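Local coordinates for protein 3-hydroxyisobutyrate dehydrogenase (PDB 2CVZ) that probably catalyses the NADP-dependent oxidation of 3-hydroxyisobutyrate, a step of valine catabolism, and binds NADPH, at residues C[173-177]-C[256-260]; C[213-218]-C[272-277]; C[92-98]-C[158-163]. All blocks are in the same frame, centred on the assembly; numbering follows the deposited sequence.

Contact 1. Residues C[173-177]-C[256-260]; sequences AVNLW and AREVY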
ATOM      1  N   ALA C 173      -9.524   7.711   9.870  1.00 14.99           N
ATOM      2  CA  ALA C 173      -8.903   8.022   8.583  1.00 16.01           C
ATOM      3  C   ALA C 173      -9.042   6.868   7.592  1.00 15.79           C
ATOM      4  O   ALA C 173      -9.454   7.061   6.447  1.00 15.08           O
ATOM      5  CB  ALA C 173      -7.424   8.369   8.787  1.00 16.65           C
ATOM      6  N   VAL C 174      -8.694   5.666   8.030  1.00 15.43           N
ATOM      7  CA  VAL C 174      -8.804   4.499   7.169  1.00 16.84           C
ATOM      8  C   VAL C 174     -10.252   4.239   6.767  1.00 15.41           C
ATOM      9  O   VAL C 174     -10.556   4.014   5.596  1.00 16.09           O
ATOM     10  CB  VAL C 174      -8.252   3.242   7.869  1.00 16.96           C
ATOM     11  CG1 VAL C 174      -8.651   2.003   7.094  1.00 20.91           C
ATOM     12  CG2 VAL C 174      -6.741   3.329   7.973  1.00 20.16           C
ATOM     13  N   ASN C 175     -11.150   4.267   7.745  1.00 15.45           N
ATOM     14  CA  ASN C 175     -12.557   4.017   7.469  1.00 14.59           C
ATOM     15  C   ASN C 175     -13.108   4.993   6.440  1.00 15.00           C
ATOM     16  O   ASN C 175     -13.783   4.597   5.490  1.00 15.44           O
ATOM     17  CB  ASN C 175     -13.378   4.120   8.755  1.00 14.90           C
ATOM     18  CG  ASN C 175     -12.985   3.077   9.786  1.00 17.08           C
ATOM     19  OD1 ASN C 175     -12.250   2.132   9.488  1.00 18.87           O
ATOM     20  ND2 ASN C 175     -13.485   3.236  11.004  1.00 16.86           N
ATOM     21  N   LEU C 176     -12.807   6.271   6.639  1.00 14.00           N
ATOM     22  CA  LEU C 176     -13.282   7.330   5.760  1.00 15.15           C
ATOM     23  C   LEU C 176     -12.722   7.242   4.345  1.00 15.27           C
ATOM     24  O   LEU C 176     -13.461   7.373   3.371  1.00 14.22           O
ATOM     25  CB  LEU C 176     -12.937   8.691   6.371  1.00 15.01           C
ATOM     26  CG  LEU C 176     -13.240   9.952   5.557  1.00 17.07           C
ATOM     27  CD1 LEU C 176     -14.733  10.054   5.267  1.00 17.07           C
ATOM     28  CD2 LEU C 176     -12.772  11.168   6.343  1.00 18.23           C
ATOM     29  N   TRP C 177     -11.418   7.018   4.231  1.00 14.70           N
ATOM     30  CA  TRP C 177     -10.791   6.936   2.920  1.00 16.10           C
ATOM     31  C   TRP C 177     -11.226   5.708   2.128  1.00 15.42           C
ATOM     32  O   TRP C 177     -11.543   5.814   0.946  1.00 16.32           O
ATOM     33  CB  TRP C 177      -9.267   6.959   3.062  1.00 15.69           C
ATOM     34  CG  TRP C 177      -8.551   6.955   1.742  1.00 17.74           C
ATOM     35  CD1 TRP C 177      -8.221   5.864   0.990  1.00 17.21           C
ATOM     36  CD2 TRP C 177      -8.109   8.099   1.004  1.00 19.37           C
ATOM     37  NE1 TRP C 177      -7.600   6.256  -0.167  1.00 17.22           N
ATOM     38  CE2 TRP C 177      -7.517   7.624  -0.186  1.00 18.20           C
ATOM     39  CE3 TRP C 177      -8.156   9.482   1.233  1.00 19.54           C
ATOM     40  CZ2 TRP C 177      -6.974   8.481  -1.149  1.00 20.26           C
ATOM     41  CZ3 TRP C 177      -7.615  10.336   0.273  1.00 21.90           C
ATOM     42  CH2 TRP C 177      -7.032   9.829  -0.903  1.00 20.19           C
ATOM     43  N   ALA C 256      -2.255   4.739   5.244  1.00 16.49           N
ATOM     44  CA  ALA C 256      -3.246   5.771   5.531  1.00 16.75           C
ATOM     45  C   ALA C 256      -2.583   7.135   5.725  1.00 16.39           C
ATOM     46  O   ALA C 256      -3.087   8.147   5.238  1.00 15.48           O
ATOM     47  CB  ALA C 256      -4.048   5.396   6.774  1.00 16.07           C
ATOM     48  N   ARG C 257      -1.456   7.171   6.432  1.00 15.69           N
ATOM     49  CA  ARG C 257      -0.770   8.444   6.655  1.00 16.42           C
ATOM     50  C   ARG C 257      -0.293   9.049   5.338  1.00 15.90           C
ATOM     51  O   ARG C 257      -0.355  10.264   5.146  1.00 16.64           O
ATOM     52  CB  ARG C 257       0.440   8.278   7.579  1.00 14.61           C
ATOM     53  CG  ARG C 257       0.996   9.617   8.100  1.00 14.73           C
ATOM     54  CD  ARG C 257       2.524   9.675   8.055  1.00 15.77           C
ATOM     55  NE  ARG C 257       3.027   9.956   6.713  1.00 16.47           N
ATOM     56  CZ  ARG C 257       3.038  11.162   6.152  1.00 17.17           C
ATOM     57  NH1 ARG C 257       2.577  12.219   6.815  1.00 16.70           N
ATOM     58  NH2 ARG C 257       3.501  11.315   4.922  1.00 16.79           N
ATOM     59  N   GLU C 258       0.185   8.201   4.430  1.00 16.07           N
ATOM     60  CA  GLU C 258       0.684   8.688   3.149  1.00 16.03           C
ATOM     61  C   GLU C 258      -0.412   9.251   2.241  1.00 17.35           C
ATOM     62  O   GLU C 258      -0.221  10.307   1.622  1.00 17.11           O
ATOM     63  CB  GLU C 258       1.451   7.577   2.420  1.00 16.72           C
ATOM     64  CG  GLU C 258       2.583   6.957   3.240  1.00 16.28           C
ATOM     65  CD  GLU C 258       3.539   7.988   3.821  1.00 17.04           C
ATOM     66  OE1 GLU C 258       3.978   8.885   3.077  1.00 16.01           O
ATOM     67  OE2 GLU C 258       3.861   7.897   5.026  1.00 15.46           O
ATOM     68  N   VAL C 259      -1.556   8.572   2.156  1.00 16.78           N
ATOM     69  CA  VAL C 259      -2.631   9.069   1.300  1.00 16.49           C
ATOM     70  C   VAL C 259      -3.213  10.381   1.827  1.00 17.11           C
ATOM     71  O   VAL C 259      -3.538  11.275   1.044  1.00 16.16           O
ATOM     72  CB  VAL C 259      -3.764   8.017   1.103  1.00 18.08           C
ATOM     73  CG1 VAL C 259      -3.178   6.739   0.504  1.00 18.35           C
ATOM     74  CG2 VAL C 259      -4.476   7.732   2.416  1.00 18.54           C
ATOM     75  N   TYR C 260      -3.342  10.517   3.145  1.00 16.77           N
ATOM     76  CA  TYR C 260      -3.861  11.769   3.687  1.00 15.85           C
ATOM     77  C   TYR C 260      -2.838  12.884   3.517  1.00 16.74           C
ATOM     78  O   TYR C 260      -3.204  14.054   3.426  1.00 15.76           O
ATOM     79  CB  TYR C 260      -4.261  11.609   5.160  1.00 15.10           C
ATOM     80  CG  TYR C 260      -5.671  11.076   5.312  1.00 15.88           C
ATOM     81  CD1 TYR C 260      -6.770  11.940   5.303  1.00 16.68           C
ATOM     82  CD2 TYR C 260      -5.913   9.707   5.400  1.00 15.27           C
ATOM     83  CE1 TYR C 260      -8.074  11.449   5.376  1.00 15.98           C
ATOM     84  CE2 TYR C 260      -7.211   9.205   5.471  1.00 15.91           C
ATOM     85  CZ  TYR C 260      -8.285  10.084   5.459  1.00 15.67           C
ATOM     86  OH  TYR C 260      -9.562   9.589   5.526  1.00 15.66           O
TER
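Tyr-260 reaches from helix 251-267 across to Ala-173 and Trp-177 on the long helix 160-188, in the all-helical part of the chain that follows the Rossmann-type nucleotide-binding domain. The two helix segments run at 59° to each other, with their axes 10.3 Å apart, and every touching residue is buried. The polar link is one hydrogen bond: Tyr-260 OH donates to Ala-173 O over 2.7 Å, meeting a lone pair in the carbonyl plane. That oxygen also takes the helical N-H of Trp-177, so it serves both its own helix and the neighbouring one. A phenylalanine in place of Tyr-260 would probably keep the ring packing but leave Ala-173 O without its second donor.

The aromatic contact is edge-to-face. Trp-177 turns the edge of its six-membered ring toward the face of Tyr-260, centroids 5.6 Å apart and planes at 61°. With CG anti to its backbone N (chi1 -177°), the indole extends across to helix 251-267, while its NE1 is hydrogen-bonded to Glu-181 OE2, one turn further along helix 160-188.

Among the apolar contacts, Ala-173 CB lies 3.4 Å from Tyr-260 CE2, and Val-174 CG2 meets Ala-256 CB at 3.6 Å. Beyond Val-174 lies its counterpart Val-174 of a second subunit. Val-259 CG2 sits over the indole in a CH-pi contact, 4.0 Å from the centroid of the five-membered ring of Trp-177.

Contact 2. Residues C[213-218]-C[272-277]; sequences LIPQRV and DHVEAL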
ATOM      1  N   LEU C 213     -20.573  11.130   8.584  1.00 20.25           N
ATOM      2  CA  LEU C 213     -19.724  12.111   7.916  1.00 20.59           C
ATOM      3  C   LEU C 213     -19.972  12.237   6.421  1.00 19.26           C
ATOM      4  O   LEU C 213     -20.246  13.324   5.920  1.00 19.92           O
ATOM      5  CB  LEU C 213     -18.245  11.788   8.153  1.00 20.87           C
ATOM      6  CG  LEU C 213     -17.712  11.911   9.583  1.00 20.91           C
ATOM      7  CD1 LEU C 213     -16.232  11.542   9.613  1.00 21.51           C
ATOM      8  CD2 LEU C 213     -17.903  13.333  10.081  1.00 20.78           C
ATOM      9  N   ILE C 214     -19.878  11.117   5.708  1.00 18.44           N
ATOM     10  CA  ILE C 214     -20.056  11.123   4.265  1.00 17.85           C
ATOM     11  C   ILE C 214     -21.445  11.546   3.781  1.00 18.93           C
ATOM     12  O   ILE C 214     -21.566  12.384   2.890  1.00 18.08           O
ATOM     13  CB  ILE C 214     -19.685   9.744   3.673  1.00 18.49           C
ATOM     14  CG1 ILE C 214     -18.220   9.428   4.004  1.00 18.46           C
ATOM     15  CG2 ILE C 214     -19.892   9.746   2.167  1.00 19.48           C
ATOM     16  CD1 ILE C 214     -17.745   8.061   3.537  1.00 19.39           C
ATOM     17  N   PRO C 215     -22.513  10.973   4.355  1.00 19.67           N
ATOM     18  CA  PRO C 215     -23.847  11.369   3.896  1.00 20.90           C
ATOM     19  C   PRO C 215     -24.133  12.851   4.115  1.00 21.60           C
ATOM     20  O   PRO C 215     -24.674  13.525   3.238  1.00 23.45           O
ATOM     21  CB  PRO C 215     -24.779  10.489   4.731  1.00 20.54           C
ATOM     22  CG  PRO C 215     -23.950   9.284   5.033  1.00 20.14           C
ATOM     23  CD  PRO C 215     -22.600   9.886   5.346  1.00 19.57           C
ATOM     24  N   GLN C 216     -23.755  13.351   5.286  1.00 21.53           N
ATOM     25  CA  GLN C 216     -24.000  14.739   5.659  1.00 23.20           C
ATOM     26  C   GLN C 216     -23.073  15.787   5.041  1.00 22.89           C
ATOM     27  O   GLN C 216     -23.487  16.927   4.823  1.00 22.32           O
ATOM     28  CB  GLN C 216     -23.951  14.882   7.187  1.00 23.91           C
ATOM     29  CG  GLN C 216     -24.943  14.000   7.946  1.00 26.27           C
ATOM     30  CD  GLN C 216     -24.523  12.539   8.007  1.00 29.51           C
ATOM     31  OE1 GLN C 216     -23.452  12.162   7.526  1.00 30.01           O
ATOM     32  NE2 GLN C 216     -25.368  11.706   8.615  1.00 28.84           N
ATOM     33  N   ARG C 217     -21.831  15.412   4.749  1.00 21.66           N
ATOM     34  CA  ARG C 217     -20.880  16.372   4.197  1.00 21.25           C
ATOM     35  C   ARG C 217     -20.544  16.227   2.722  1.00 21.66           C
ATOM     36  O   ARG C 217     -20.362  17.227   2.029  1.00 22.15           O
ATOM     37  CB  ARG C 217     -19.577  16.330   4.993  1.00 20.89           C
ATOM     38  CG  ARG C 217     -19.786  16.440   6.475  1.00 22.07           C
ATOM     39  CD  ARG C 217     -18.487  16.626   7.220  1.00 23.72           C
ATOM     40  NE  ARG C 217     -18.742  16.724   8.650  1.00 24.55           N
ATOM     41  CZ  ARG C 217     -17.912  17.274   9.526  1.00 23.96           C
ATOM     42  NH1 ARG C 217     -16.753  17.783   9.123  1.00 24.36           N
ATOM     43  NH2 ARG C 217     -18.251  17.324  10.806  1.00 23.67           N
ATOM     44  N   VAL C 218     -20.457  14.992   2.243  1.00 20.02           N
ATOM     45  CA  VAL C 218     -20.095  14.751   0.853  1.00 20.32           C
ATOM     46  C   VAL C 218     -21.269  14.723  -0.122  1.00 20.70           C
ATOM     47  O   VAL C 218     -21.284  15.465  -1.104  1.00 20.38           O
ATOM     48  CB  VAL C 218     -19.311  13.430   0.718  1.00 20.46           C
ATOM     49  CG1 VAL C 218     -18.855  13.240  -0.719  1.00 20.77           C
ATOM     50  CG2 VAL C 218     -18.119  13.437   1.670  1.00 19.81           C
ATOM     51  N   ASP C 272     -11.307  20.913   5.217  1.00 21.03           N
ATOM     52  CA  ASP C 272     -11.848  20.043   6.256  1.00 20.50           C
ATOM     53  C   ASP C 272     -11.312  18.639   6.008  1.00 20.37           C
ATOM     54  O   ASP C 272     -11.065  18.262   4.860  1.00 20.35           O
ATOM     55  CB  ASP C 272     -13.377  20.016   6.216  1.00 20.75           C
ATOM     56  CG  ASP C 272     -13.963  19.142   7.309  1.00 18.64           C
ATOM     57  OD1 ASP C 272     -13.847  19.519   8.493  1.00 19.81           O
ATOM     58  OD2 ASP C 272     -14.529  18.077   6.985  1.00 19.59           O
ATOM     59  N   HIS C 273     -11.134  17.864   7.074  1.00 19.62           N
ATOM     60  CA  HIS C 273     -10.607  16.511   6.924  1.00 19.43           C
ATOM     61  C   HIS C 273     -11.413  15.660   5.947  1.00 19.16           C
ATOM     62  O   HIS C 273     -10.849  14.857   5.201  1.00 19.45           O
ATOM     63  CB  HIS C 273     -10.514  15.804   8.289  1.00 18.63           C
ATOM     64  CG  HIS C 273     -11.835  15.583   8.962  1.00 20.79           C
ATOM     65  ND1 HIS C 273     -12.187  14.372   9.523  1.00 21.43           N
ATOM     66  CD2 HIS C 273     -12.871  16.421   9.199  1.00 17.70           C
ATOM     67  CE1 HIS C 273     -13.383  14.477  10.077  1.00 17.75           C
ATOM     68  NE2 HIS C 273     -13.819  15.710   9.896  1.00 21.11           N
ATOM     69  N   VAL C 274     -12.730  15.838   5.939  1.00 17.23           N
ATOM     70  CA  VAL C 274     -13.576  15.062   5.042  1.00 18.14           C
ATOM     71  C   VAL C 274     -13.365  15.459   3.582  1.00 17.79           C
ATOM     72  O   VAL C 274     -13.677  14.693   2.670  1.00 19.91           O
ATOM     73  CB  VAL C 274     -15.064  15.214   5.423  1.00 18.06           C
ATOM     74  CG1 VAL C 274     -15.943  14.431   4.456  1.00 18.99           C
ATOM     75  CG2 VAL C 274     -15.276  14.710   6.847  1.00 20.15           C
ATOM     76  N   GLU C 275     -12.824  16.651   3.355  1.00 18.73           N
ATOM     77  CA  GLU C 275     -12.569  17.098   1.989  1.00 18.61           C
ATOM     78  C   GLU C 275     -11.470  16.263   1.338  1.00 19.75           C
ATOM     79  O   GLU C 275     -11.206  16.390   0.141  1.00 19.30           O
ATOM     80  CB  GLU C 275     -12.195  18.582   1.968  1.00 20.51           C
ATOM     81  CG  GLU C 275     -13.411  19.494   2.072  1.00 19.93           C
ATOM     82  CD  GLU C 275     -13.068  20.958   1.906  1.00 21.00           C
ATOM     83  OE1 GLU C 275     -12.748  21.616   2.916  1.00 22.14           O
ATOM     84  OE2 GLU C 275     -13.114  21.447   0.758  1.00 22.62           O
ATOM     85  N   ALA C 276     -10.832  15.403   2.123  1.00 18.85           N
ATOM     86  CA  ALA C 276      -9.787  14.546   1.575  1.00 18.96           C
ATOM     87  C   ALA C 276     -10.397  13.728   0.438  1.00 18.36           C
ATOM     88  O   ALA C 276      -9.720  13.385  -0.530  1.00 18.10           O
ATOM     89  CB  ALA C 276      -9.228  13.620   2.662  1.00 17.68           C
ATOM     90  N   LEU C 277     -11.690  13.432   0.551  1.00 17.81           N
ATOM     91  CA  LEU C 277     -12.378  12.658  -0.472  1.00 17.27           C
ATOM     92  C   LEU C 277     -12.474  13.421  -1.792  1.00 17.84           C
ATOM     93  O   LEU C 277     -12.691  12.822  -2.842  1.00 17.33           O
ATOM     94  CB  LEU C 277     -13.774  12.242   0.016  1.00 18.85           C
ATOM     95  CG  LEU C 277     -13.834  10.871   0.710  1.00 19.49           C
ATOM     96  CD1 LEU C 277     -12.841  10.823   1.849  1.00 20.81           C
ATOM     97  CD2 LEU C 277     -15.244  10.593   1.213  1.00 20.87           C
TER
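Val-274 sets one methyl against Val-218 and the other against the chain of Arg-217, the central packing between the short helix 214-219 and the 3-10 turn that leads into helix 276-284. Its CG1, anti to the backbone N (chi1 178°), meets Val-218 CG2 at 3.7 Å; the other branch, CG2, lies 3.8 Å from Arg-217 CD, against the aliphatic part of the arginine. Val-218 CG2 also touches Leu-277 CD2, which in turn approaches Ile-214 CG1, extending the apolar patch toward helix 160-188.

Arg-217 is stretched out from CG to NE, with chi2 -171°, and thereby carries its guanidinium past Val-274 to Asp-272. NH1 gives a weak, bent hydrogen bond to Asp-272 OD2 at 3.1 Å, part of a salt bridge in which the two flat groups are turned 35° apart. Leu-213 CD2 lies over one guanidinium face, toward its rim, while Leu-213 CD1 approaches His-273 CE1 at 4.1 Å.

The stronger hydrogen bond of Arg-217 NH1 goes to Thr-226 OG1, and Asp-272 OD1 accepts from the backbone N of Thr-226 and Phe-227. Asp-272 OD2 closes an Asx turn with Val-274 N, 3.1 Å away, met from above the carboxylate plane. The carboxylate is therefore shared among a guanidinium and three backbone amides, which would probably stabilise its negative charge in this buried setting and fix the start of the turn.

Contact 3. Residues C[92-98]-C[158-163]; sequences GEPEASR and VGAGHA
His-162 lies flat against Gly-92, whose CA sits over one ring face in a CH-pi contact, 3.7 Å from the ring centroid. This is the tight part of the contact. His-162 ND1 comes within 3.0 Å of Gly-92 N, and a side chain on the glycine would crowd His-162 CE1. Water 1 bridges Gly-92 O and His-162 O beside the ring contact, donating to each at 2.9 Å. With CG anti to its carbonyl carbon (chi1 -70°), the imidazole also reaches Ser-97, whose OG is 3.1 Å from His-162 CD2. That hydroxyl donates to Glu-93 O from above the carbonyl plane, so Glu-93 O accepts both OG and the backbone N of Ser-97. His-162 NE2 is hydrogen-bonded to Tyr-111 on strand 110-117.

Here the start of helix 94-105, in the Rossmann-type domain that binds NADPH, meets the start of helix 160-188, which leads into the helical part of the chain. Glu-93 and Gly-159 stand at the N-cap positions of the two helices. Pro-94 CG packs 3.6 Å from Gly-159 O and also touches Ala-163. Gly-159 has a positive phi of 104°, where a CB would strike the preceding carbonyl oxygen as well as the guanidinium of Arg-98.

The other side is looser and wet. Arg-98 slides past Val-158 in the opposite direction; its NE is 3.4 Å from Val-158 O, and its NH1 forms a salt bridge with Glu-95. Water 2 donates to Val-158 O and receives a weak bond from Arg-98 NE.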
ATOM      1  N   GLY C  92      -2.239  15.438  21.593  1.00 20.22           N
ATOM      2  CA  GLY C  92      -0.795  15.568  21.639  1.00 20.07           C
ATOM      3  C   GLY C  92       0.063  14.327  21.493  1.00 20.27           C
ATOM      4  O   GLY C  92      -0.430  13.232  21.241  1.00 20.22           O
ATOM      5  N   GLU C  93       1.367  14.530  21.655  1.00 20.22           N
ATOM      6  CA  GLU C  93       2.361  13.468  21.540  1.00 21.98           C
ATOM      7  C   GLU C  93       2.644  12.842  22.900  1.00 21.86           C
ATOM      8  O   GLU C  93       2.947  13.543  23.865  1.00 21.53           O
ATOM      9  CB  GLU C  93       3.658  14.037  20.963  1.00 24.23           C
ATOM     10  CG  GLU C  93       3.524  14.604  19.563  1.00 29.19           C
ATOM     11  CD  GLU C  93       4.779  15.321  19.111  1.00 32.25           C
ATOM     12  OE1 GLU C  93       5.883  14.781  19.332  1.00 34.15           O
ATOM     13  OE2 GLU C  93       4.663  16.420  18.527  1.00 34.79           O
ATOM     14  N   PRO C  94       2.552  11.507  22.991  1.00 22.93           N
ATOM     15  CA  PRO C  94       2.799  10.795  24.247  1.00 23.81           C
ATOM     16  C   PRO C  94       4.105  11.151  24.954  1.00 24.89           C
ATOM     17  O   PRO C  94       4.093  11.570  26.112  1.00 25.73           O
ATOM     18  CB  PRO C  94       2.747   9.330  23.822  1.00 22.61           C
ATOM     19  CG  PRO C  94       1.720   9.348  22.734  1.00 23.02           C
ATOM     20  CD  PRO C  94       2.135  10.568  21.933  1.00 21.66           C
ATOM     21  N   GLU C  95       5.228  10.992  24.263  1.00 27.01           N
ATOM     22  CA  GLU C  95       6.528  11.274  24.867  1.00 28.71           C
ATOM     23  C   GLU C  95       6.738  12.734  25.264  1.00 27.27           C
ATOM     24  O   GLU C  95       7.155  13.020  26.387  1.00 27.52           O
ATOM     25  CB  GLU C  95       7.657  10.826  23.934  1.00 32.36           C
ATOM     26  CG  GLU C  95       8.968  10.583  24.659  1.00 37.21           C
ATOM     27  CD  GLU C  95       8.797   9.660  25.859  1.00 40.96           C
ATOM     28  OE1 GLU C  95       8.233   8.556  25.687  1.00 41.86           O
ATOM     29  OE2 GLU C  95       9.224  10.038  26.973  1.00 42.78           O
ATOM     30  N   ALA C  96       6.453  13.657  24.352  1.00 26.46           N
ATOM     31  CA  ALA C  96       6.622  15.074  24.648  1.00 26.09           C
ATOM     32  C   ALA C  96       5.726  15.473  25.816  1.00 26.44           C
ATOM     33  O   ALA C  96       6.074  16.349  26.609  1.00 25.66           O
ATOM     34  CB  ALA C  96       6.288  15.911  23.422  1.00 25.87           C
ATOM     35  N   SER C  97       4.573  14.824  25.923  1.00 25.63           N
ATOM     36  CA  SER C  97       3.644  15.129  26.999  1.00 26.61           C
ATOM     37  C   SER C  97       4.174  14.626  28.331  1.00 27.19           C
ATOM     38  O   SER C  97       3.949  15.254  29.364  1.00 26.96           O
ATOM     39  CB  SER C  97       2.270  14.520  26.708  1.00 25.96           C
ATOM     40  OG  SER C  97       1.678  15.147  25.580  1.00 25.41           O
ATOM     41  N   ARG C  98       4.883  13.499  28.312  1.00 28.20           N
ATOM     42  CA  ARG C  98       5.446  12.953  29.547  1.00 30.54           C
ATOM     43  C   ARG C  98       6.504  13.900  30.102  1.00 30.46           C
ATOM     44  O   ARG C  98       6.575  14.123  31.309  1.00 30.62           O
ATOM     45  CB  ARG C  98       6.084  11.584  29.310  1.00 32.61           C
ATOM     46  CG  ARG C  98       5.116  10.498  28.911  1.00 35.50           C
ATOM     47  CD  ARG C  98       5.773   9.135  29.032  1.00 38.69           C
ATOM     48  NE  ARG C  98       4.961   8.086  28.426  1.00 43.56           N
ATOM     49  CZ  ARG C  98       4.925   7.823  27.123  1.00 44.31           C
ATOM     50  NH1 ARG C  98       5.665   8.528  26.278  1.00 45.57           N
ATOM     51  NH2 ARG C  98       4.145   6.853  26.666  1.00 45.14           N
ATOM     52  N   VAL C 158       0.299   8.901  32.050  1.00 25.29           N
ATOM     53  CA  VAL C 158       0.459  10.036  31.144  1.00 23.88           C
ATOM     54  C   VAL C 158       0.943   9.565  29.777  1.00 23.85           C
ATOM     55  O   VAL C 158       1.900   8.794  29.682  1.00 22.52           O
ATOM     56  CB  VAL C 158       1.472  11.061  31.703  1.00 24.08           C
ATOM     57  CG1 VAL C 158       1.749  12.151  30.667  1.00 24.17           C
ATOM     58  CG2 VAL C 158       0.930  11.677  32.984  1.00 25.59           C
ATOM     59  N   GLY C 159       0.272  10.029  28.725  1.00 22.59           N
ATOM     60  CA  GLY C 159       0.648   9.653  27.374  1.00 22.45           C
ATOM     61  C   GLY C 159      -0.271   8.617  26.755  1.00 22.15           C
ATOM     62  O   GLY C 159      -0.454   8.592  25.538  1.00 22.36           O
ATOM     63  N   ALA C 160      -0.859   7.767  27.591  1.00 21.15           N
ATOM     64  CA  ALA C 160      -1.755   6.720  27.110  1.00 20.44           C
ATOM     65  C   ALA C 160      -3.006   7.300  26.462  1.00 20.25           C
ATOM     66  O   ALA C 160      -3.552   6.718  25.529  1.00 20.17           O
ATOM     67  CB  ALA C 160      -2.143   5.792  28.255  1.00 21.09           C
ATOM     68  N   GLY C 161      -3.463   8.443  26.966  1.00 19.27           N
ATOM     69  CA  GLY C 161      -4.645   9.071  26.402  1.00 18.78           C
ATOM     70  C   GLY C 161      -4.363   9.545  24.989  1.00 18.04           C
ATOM     71  O   GLY C 161      -5.145   9.295  24.072  1.00 17.95           O
ATOM     72  N   HIS C 162      -3.238  10.232  24.814  1.00 18.54           N
ATOM     73  CA  HIS C 162      -2.847  10.735  23.502  1.00 18.30           C
ATOM     74  C   HIS C 162      -2.648   9.582  22.526  1.00 17.49           C
ATOM     75  O   HIS C 162      -2.960   9.697  21.344  1.00 17.61           O
ATOM     76  CB  HIS C 162      -1.545  11.535  23.595  1.00 19.15           C
ATOM     77  CG  HIS C 162      -1.684  12.842  24.310  1.00 20.10           C
ATOM     78  ND1 HIS C 162      -2.714  13.722  24.061  1.00 20.05           N
ATOM     79  CD2 HIS C 162      -0.902  13.432  25.246  1.00 21.53           C
ATOM     80  CE1 HIS C 162      -2.563  14.799  24.812  1.00 20.11           C
ATOM     81  NE2 HIS C 162      -1.473  14.649  25.542  1.00 20.96           N
ATOM     82  N   ALA C 163      -2.121   8.471  23.028  1.00 17.09           N
ATOM     83  CA  ALA C 163      -1.879   7.300  22.194  1.00 16.97           C
ATOM     84  C   ALA C 163      -3.185   6.711  21.674  1.00 16.44           C
ATOM     85  O   ALA C 163      -3.309   6.414  20.486  1.00 16.83           O
ATOM     86  CB  ALA C 163      -1.107   6.252  22.981  1.00 17.45           C
TER
HETATM   87  O   HOH W   1      -3.015  12.348  20.243  1.00 20.33           O
HETATM   88  O   HOH W   2       3.838   7.766  31.409  1.00 29.84           O

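Contact 3 closes first along the chain, before contacts 1 and 2 open; the segments of these two then alternate. Contacts 1 and 2 are neighbours, with centres about 13 Å apart in the helical part. They touch where Tyr-260 CE1 meets Ala-276 CB at 3.7 Å and where Leu-176 packs on Ile-214. Contact 3 shares helix 160-188 with contact 1, but their centres lie about 22 Å apart; contact 2 is about 28 Å from contact 3, across the chain's centre. The long helix thus begins against the nucleotide-binding domain at contact 3 and continues into the helical core of contacts 1 and 2, physically joining the two parts that flank the bound NADPH.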